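Local coordinates for protein polyhedrin (Simulium ubiquitum cypovirus, PDB 5A9A) that builds the crystalline occlusion bodies (polyhedra) of an insect cypovirus, in which virus particles are probably embedded, and binds UTP in the crystal, at residues Phe40-Gly45 against Met67-Lys72; Ala105-Ala110 against Gly157-Ile162. One frame throughout, in Å; residues are numbered along the deposited sequence.

Contact 1: Phe40-Gly45 against Met67-Lys72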
loop_
_atom_site.group_PDB
_atom_site.type_symbol
_atom_site.label_atom_id
_atom_site.label_comp_id
_atom_site.label_asym_id
_atom_site.label_seq_id
_atom_site.Cartn_x
_atom_site.Cartn_y
_atom_site.Cartn_z
ATOM N N PHE A 40 4.186 9.056 17.924
ATOM C CA PHE A 40 3.763 8.293 19.091
ATOM C C PHE A 40 4.674 8.585 20.277
ATOM O O PHE A 40 5.883 8.746 20.114
ATOM C CB PHE A 40 3.780 6.794 18.792
ATOM C CG PHE A 40 2.782 6.370 17.753
ATOM C CD1 PHE A 40 1.478 6.063 18.110
ATOM C CD2 PHE A 40 3.150 6.269 16.421
ATOM C CE1 PHE A 40 0.557 5.665 17.154
ATOM C CE2 PHE A 40 2.235 5.875 15.462
ATOM C CZ PHE A 40 0.938 5.572 15.829
ATOM N N ILE A 41 4.085 8.655 21.465
ATOM C CA ILE A 41 4.845 8.822 22.698
ATOM C C ILE A 41 4.812 7.514 23.472
ATOM O O ILE A 41 3.766 6.872 23.558
ATOM C CB ILE A 41 4.257 9.939 23.579
ATOM C CG1 ILE A 41 4.019 11.200 22.747
ATOM C CG2 ILE A 41 5.189 10.227 24.751
ATOM C CD1 ILE A 41 3.459 12.359 23.543
ATOM N N TYR A 42 5.949 7.123 24.040
ATOM C CA TYR A 42 6.055 5.826 24.703
ATOM C C TYR A 42 6.378 5.926 26.190
ATOM O O TYR A 42 6.647 7.011 26.711
ATOM C CB TYR A 42 7.080 4.957 23.972
ATOM C CG TYR A 42 6.606 4.587 22.589
ATOM C CD1 TYR A 42 6.834 5.428 21.506
ATOM C CD2 TYR A 42 5.894 3.417 22.373
ATOM C CE1 TYR A 42 6.386 5.104 20.244
ATOM C CE2 TYR A 42 5.442 3.081 21.114
ATOM C CZ TYR A 42 5.690 3.927 20.053
ATOM O OH TYR A 42 5.234 3.600 18.798
ATOM N N LYS A 43 6.337 4.781 26.865
ATOM C CA LYS A 43 6.496 4.728 28.311
ATOM C C LYS A 43 7.925 5.023 28.752
ATOM O O LYS A 43 8.182 5.181 29.944
ATOM C CB LYS A 43 6.058 3.360 28.840
ATOM C CG LYS A 43 4.555 3.122 28.775
ATOM C CD LYS A 43 4.218 1.666 29.054
ATOM C CE LYS A 43 2.732 1.387 28.902
ATOM N NZ LYS A 43 1.963 1.664 30.146
ATOM N N ASN A 44 8.851 5.089 27.799
ATOM C CA ASN A 44 10.217 5.500 28.107
ATOM C C ASN A 44 10.407 6.994 27.859
ATOM O O ASN A 44 11.518 7.510 27.947
ATOM C CB ASN A 44 11.236 4.690 27.299
ATOM C CG ASN A 44 11.075 4.869 25.803
ATOM O OD1 ASN A 44 10.230 5.637 25.340
ATOM N ND2 ASN A 44 11.901 4.165 25.036
ATOM N N GLY A 45 9.312 7.681 27.544
ATOM C CA GLY A 45 9.331 9.123 27.377
ATOM C C GLY A 45 9.881 9.577 26.037
ATOM O O GLY A 45 10.069 10.774 25.812
ATOM N N MET A 67 1.373 -0.144 16.043
ATOM C CA MET A 67 1.433 0.857 17.103
ATOM C C MET A 67 2.696 0.709 17.942
ATOM O O MET A 67 3.144 1.670 18.570
ATOM C CB MET A 67 0.208 0.741 18.020
ATOM C CG MET A 67 -1.140 0.909 17.322
ATOM S SD MET A 67 -1.523 2.604 16.824
ATOM C CE MET A 67 -1.950 3.350 18.399
ATOM N N LEU A 68 3.269 -0.492 17.954
ATOM C CA LEU A 68 4.350 -0.805 18.883
ATOM C C LEU A 68 5.657 -0.076 18.563
ATOM O O LEU A 68 5.929 0.290 17.419
ATOM C CB LEU A 68 4.593 -2.314 18.942
ATOM C CG LEU A 68 3.375 -3.164 19.311
ATOM C CD1 LEU A 68 3.787 -4.614 19.502
ATOM C CD2 LEU A 68 2.690 -2.636 20.565
ATOM N N TYR A 69 6.459 0.109 19.607
ATOM C CA TYR A 69 7.683 0.897 19.557
ATOM C C TYR A 69 8.702 0.379 18.539
ATOM O O TYR A 69 9.163 1.130 17.678
ATOM C CB TYR A 69 8.307 0.915 20.953
ATOM C CG TYR A 69 9.452 1.884 21.126
ATOM C CD1 TYR A 69 9.296 3.234 20.845
ATOM C CD2 TYR A 69 10.684 1.452 21.596
ATOM C CE1 TYR A 69 10.338 4.125 21.021
ATOM C CE2 TYR A 69 11.733 2.333 21.767
ATOM C CZ TYR A 69 11.553 3.669 21.482
ATOM O OH TYR A 69 12.594 4.551 21.652
ATOM N N MET A 70 9.057 -0.899 18.639
ATOM C CA MET A 70 10.092 -1.464 17.778
ATOM C C MET A 70 9.713 -2.844 17.249
ATOM O O MET A 70 9.786 -3.097 16.047
ATOM C CB MET A 70 11.421 -1.536 18.531
ATOM C CG MET A 70 12.009 -0.172 18.836
ATOM S SD MET A 70 13.784 -0.213 19.142
ATOM C CE MET A 70 14.234 1.433 18.599
ATOM N N ASP A 71 9.316 -3.735 18.149
ATOM C CA ASP A 71 8.896 -5.071 17.752
ATOM C C ASP A 71 10.069 -5.843 17.146
ATOM O O ASP A 71 9.988 -6.331 16.018
ATOM C CB ASP A 71 7.748 -4.974 16.745
ATOM C CG ASP A 71 6.732 -6.087 16.904
ATOM O OD1 ASP A 71 7.031 -7.084 17.594
ATOM O OD2 ASP A 71 5.630 -5.961 16.334
ATOM N N LYS A 72 11.159 -5.945 17.902
ATOM C CA LYS A 72 12.340 -6.680 17.460
ATOM C C LYS A 72 12.121 -8.184 17.571
ATOM O O LYS A 72 11.256 -8.637 18.321
ATOM C CB LYS A 72 13.552 -6.297 18.306
ATOM C CG LYS A 72 14.250 -5.010 17.900
ATOM C CD LYS A 72 15.234 -4.571 18.979
ATOM C CE LYS A 72 15.955 -5.765 19.598
ATOM N NZ LYS A 72 16.784 -5.387 20.775
#
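Tyr-42 and Tyr-69 meet edge to face: the planes of their rings stand at 60° with centroids 4.6 Å apart, and it is Tyr-69 that offers the edge. Its CD1 sits over the middle of the Tyr-42 ring, 3.3 Å above the plane, and the CB of Tyr-69 follows over the same ring, 4.0 Å from the centroid, as a CH-pi contact. The backbone sets CB over Tyr-42, and a chi1 of -170°, with CG opposite the backbone N, carries CD1 on over the ring centre. At the far end of the ring, Tyr-42 OH donates to Met-67 O at 2.9 Å, approaching with a tilt of 31° from the carbonyl plane. The same hydroxyl also bonds to Arg-48 NE, so the Tyr-42 ring is held by one face and by its polar end. Beyond this hydroxyl, Met-67 crosses Phe-40 at about a right angle. Bends at chi2 and chi3 fold its chain back toward the ring, placing CE 3.6 Å from Phe-40 CE1, and SD lies obliquely to the ring, 4.8 Å from its centroid, a Met-aromatic contact. On the other flank Asn-44 ND2 reaches Tyr-69 OH at 3.5 Å; the bond is weak, and the amide is held more firmly through OD1 by the backbone N of Ser-46. Asn-44 belongs to a type I turn, Tyr-42 to Gly-45, closed by Gly-45 N to Tyr-42 O. The arrangement is that of a beta-hairpin end, the turn between strands 34-41 and 47-54, packed through aromatic residues against the loop that precedes helix 76-87, beside the UTP pocket.

Contact 2: Ala105-Ala110 against Gly157-Ile162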
loop_
_atom_site.group_PDB
_atom_site.type_symbol
_atom_site.label_atom_id
_atom_site.label_comp_id
_atom_site.label_asym_id
_atom_site.label_seq_id
_atom_site.Cartn_x
_atom_site.Cartn_y
_atom_site.Cartn_z
ATOM N N ALA A 105 0.305 7.898 23.911
ATOM C CA ALA A 105 -0.345 9.032 23.265
ATOM C C ALA A 105 0.101 9.178 21.817
ATOM O O ALA A 105 1.137 8.643 21.420
ATOM C CB ALA A 105 -0.050 10.312 24.036
ATOM N N ILE A 106 -0.691 9.910 21.037
ATOM C CA ILE A 106 -0.350 10.217 19.653
ATOM C C ILE A 106 -0.395 11.722 19.438
ATOM O O ILE A 106 -1.281 12.403 19.953
ATOM C CB ILE A 106 -1.343 9.588 18.658
ATOM C CG1 ILE A 106 -1.732 8.173 19.087
ATOM C CG2 ILE A 106 -0.750 9.587 17.254
ATOM C CD1 ILE A 106 -2.879 7.601 18.275
ATOM N N MET A 107 0.562 12.239 18.679
ATOM C CA MET A 107 0.510 13.623 18.237
ATOM C C MET A 107 0.546 13.642 16.716
ATOM O O MET A 107 1.358 12.948 16.096
ATOM C CB MET A 107 1.679 14.429 18.802
ATOM C CG MET A 107 1.718 14.478 20.321
ATOM S SD MET A 107 3.030 15.548 20.937
ATOM C CE MET A 107 4.481 14.672 20.361
ATOM N N ILE A 108 -0.337 14.429 16.114
ATOM C CA ILE A 108 -0.392 14.517 14.662
ATOM C C ILE A 108 -0.229 15.953 14.186
ATOM O O ILE A 108 -1.042 16.825 14.502
ATOM C CB ILE A 108 -1.706 13.947 14.105
ATOM C CG1 ILE A 108 -1.893 12.500 14.572
ATOM C CG2 ILE A 108 -1.706 14.013 12.584
ATOM C CD1 ILE A 108 -3.151 11.844 14.048
ATOM N N SER A 109 0.839 16.183 13.430
ATOM C CA SER A 109 1.090 17.476 12.815
ATOM C C SER A 109 0.721 17.398 11.339
ATOM O O SER A 109 1.409 16.748 10.555
ATOM C CB SER A 109 2.564 17.851 12.970
ATOM O OG SER A 109 2.871 19.024 12.239
ATOM N N ALA A 110 -0.374 18.053 10.968
ATOM C CA ALA A 110 -0.838 18.044 9.585
ATOM C C ALA A 110 -0.568 19.395 8.937
ATOM O O ALA A 110 -0.973 20.434 9.457
ATOM C CB ALA A 110 -2.318 17.713 9.527
ATOM N N GLY A 157 -0.913 24.834 9.055
ATOM C CA GLY A 157 -0.751 23.668 9.904
ATOM C C GLY A 157 -1.635 23.611 11.130
ATOM O O GLY A 157 -1.903 24.631 11.770
ATOM N N ARG A 158 -2.077 22.400 11.458
ATOM C CA ARG A 158 -2.832 22.151 12.681
ATOM C C ARG A 158 -2.256 20.932 13.390
ATOM O O ARG A 158 -1.606 20.098 12.762
ATOM C CB ARG A 158 -4.316 21.948 12.366
ATOM C CG ARG A 158 -4.919 23.092 11.569
ATOM C CD ARG A 158 -6.438 23.072 11.594
ATOM N NE ARG A 158 -7.000 24.179 10.824
ATOM C CZ ARG A 158 -8.298 24.364 10.604
ATOM N NH1 ARG A 158 -9.191 23.512 11.094
ATOM N NH2 ARG A 158 -8.703 25.405 9.890
ATOM N N PHE A 159 -2.509 20.834 14.693
ATOM C CA PHE A 159 -1.823 19.875 15.551
ATOM C C PHE A 159 -2.830 19.210 16.490
ATOM O O PHE A 159 -3.629 19.892 17.133
ATOM C CB PHE A 159 -0.745 20.615 16.348
ATOM C CG PHE A 159 0.220 19.719 17.070
ATOM C CD1 PHE A 159 1.278 19.130 16.399
ATOM C CD2 PHE A 159 0.084 19.490 18.426
ATOM C CE1 PHE A 159 2.177 18.316 17.070
ATOM C CE2 PHE A 159 0.978 18.681 19.101
ATOM C CZ PHE A 159 2.025 18.092 18.422
ATOM N N LEU A 160 -2.796 17.881 16.561
ATOM C CA LEU A 160 -3.760 17.136 17.370
ATOM C C LEU A 160 -3.068 16.233 18.388
ATOM O O LEU A 160 -2.116 15.526 18.057
ATOM C CB LEU A 160 -4.664 16.289 16.471
ATOM C CG LEU A 160 -5.748 15.469 17.173
ATOM C CD1 LEU A 160 -6.839 16.373 17.730
ATOM C CD2 LEU A 160 -6.343 14.452 16.215
ATOM N N TYR A 161 -3.559 16.258 19.623
ATOM C CA TYR A 161 -3.074 15.361 20.667
ATOM C C TYR A 161 -4.123 14.300 20.984
ATOM O O TYR A 161 -5.298 14.613 21.183
ATOM C CB TYR A 161 -2.729 16.144 21.938
ATOM C CG TYR A 161 -2.248 15.272 23.078
ATOM C CD1 TYR A 161 -3.146 14.722 23.984
ATOM C CD2 TYR A 161 -0.898 14.989 23.241
ATOM C CE1 TYR A 161 -2.711 13.926 25.026
ATOM C CE2 TYR A 161 -0.456 14.192 24.277
ATOM C CZ TYR A 161 -1.365 13.661 25.165
ATOM O OH TYR A 161 -0.927 12.864 26.198
ATOM N N ILE A 162 -3.695 13.043 21.026
ATOM C CA ILE A 162 -4.596 11.943 21.340
ATOM C C ILE A 162 -4.029 11.104 22.476
ATOM O O ILE A 162 -3.011 10.438 22.306
ATOM C CB ILE A 162 -4.809 11.021 20.122
ATOM C CG1 ILE A 162 -5.333 11.823 18.931
ATOM C CG2 ILE A 162 -5.766 9.893 20.473
ATOM C CD1 ILE A 162 -5.551 10.988 17.686
#
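Ile-106 O accepts the amide of Ile-162 at 2.7 Å (N to O), in the carbonyl plane, and the reciprocal bond from Ile-106 N to Ile-162 O has the same length. The strand directions differ by 171°, and hydrogen-bonded and non-hydrogen-bonded pairs alternate unbroken from Ile-106/Ile-162 to Ala-110/Arg-158: a regular antiparallel ladder. CA-H groups add to it: the CA of Met-107 lies 3.2 Å from Leu-160 O, with an angle of 145° at the hydrogen. On the face carrying Met-107, Phe-159 and Tyr-161, chi1 of -169° turns the Phe-159 ring toward the neighbouring strand. Its CZ stands 3.7 Å from Met-107 CB, Met-107 SD lies at the ring edge in a Met-aromatic contact, and Ser-109 CB meets that edge near the ring plane. Ala-105 CB touches the outer end of the Tyr-161 ring obliquely, 3.5 Å from its OH. The opposite face is aliphatic over Ile-106, Ile-162, Ile-108 and Leu-160, with Ile-106 CB 4.0 Å from Ile-162 CB; Arg-158, at its end, leads away to Gly-147 O and a cation-pi contact with Trp-116. Ser-109 OG bonds to Cys-224 O. The chemistry implies a largely buried, mostly apolar junction, polar groups entering at Ser-109, Tyr-161 and Arg-158; its cross-strand bonds serve alternate residues, while Ala-105, Met-107 and Ser-109 bond to strand 34-41.

In the fold
Contact 1 reaches, through the end of strand 34-41, the same antiparallel sheet that holds both strands of contact 2; strands 34-41 and 105-111 are neighbours in it, and the contact centres lie about 17 Å apart. They join directly: Ile-41 N is 2.9 Å from Ala-105 O, a probable hydrogen bond, and Phe-40 CE1 packs 3.9 Å from Ile-106 CG1. Phe-40 CE1 thus touches both Met-67 and Ile-106, linking the two contacts. Along the chain the two are in series. Contact 2 is centred about 6 Å from the centre of the chain, away from the UTP site, whereas contact 1 borders that site: the Leu-68 side chain is about 6 Å from bound UTP, and that of Tyr-69 about 4 Å from the side chain of pocket residue Glu-101.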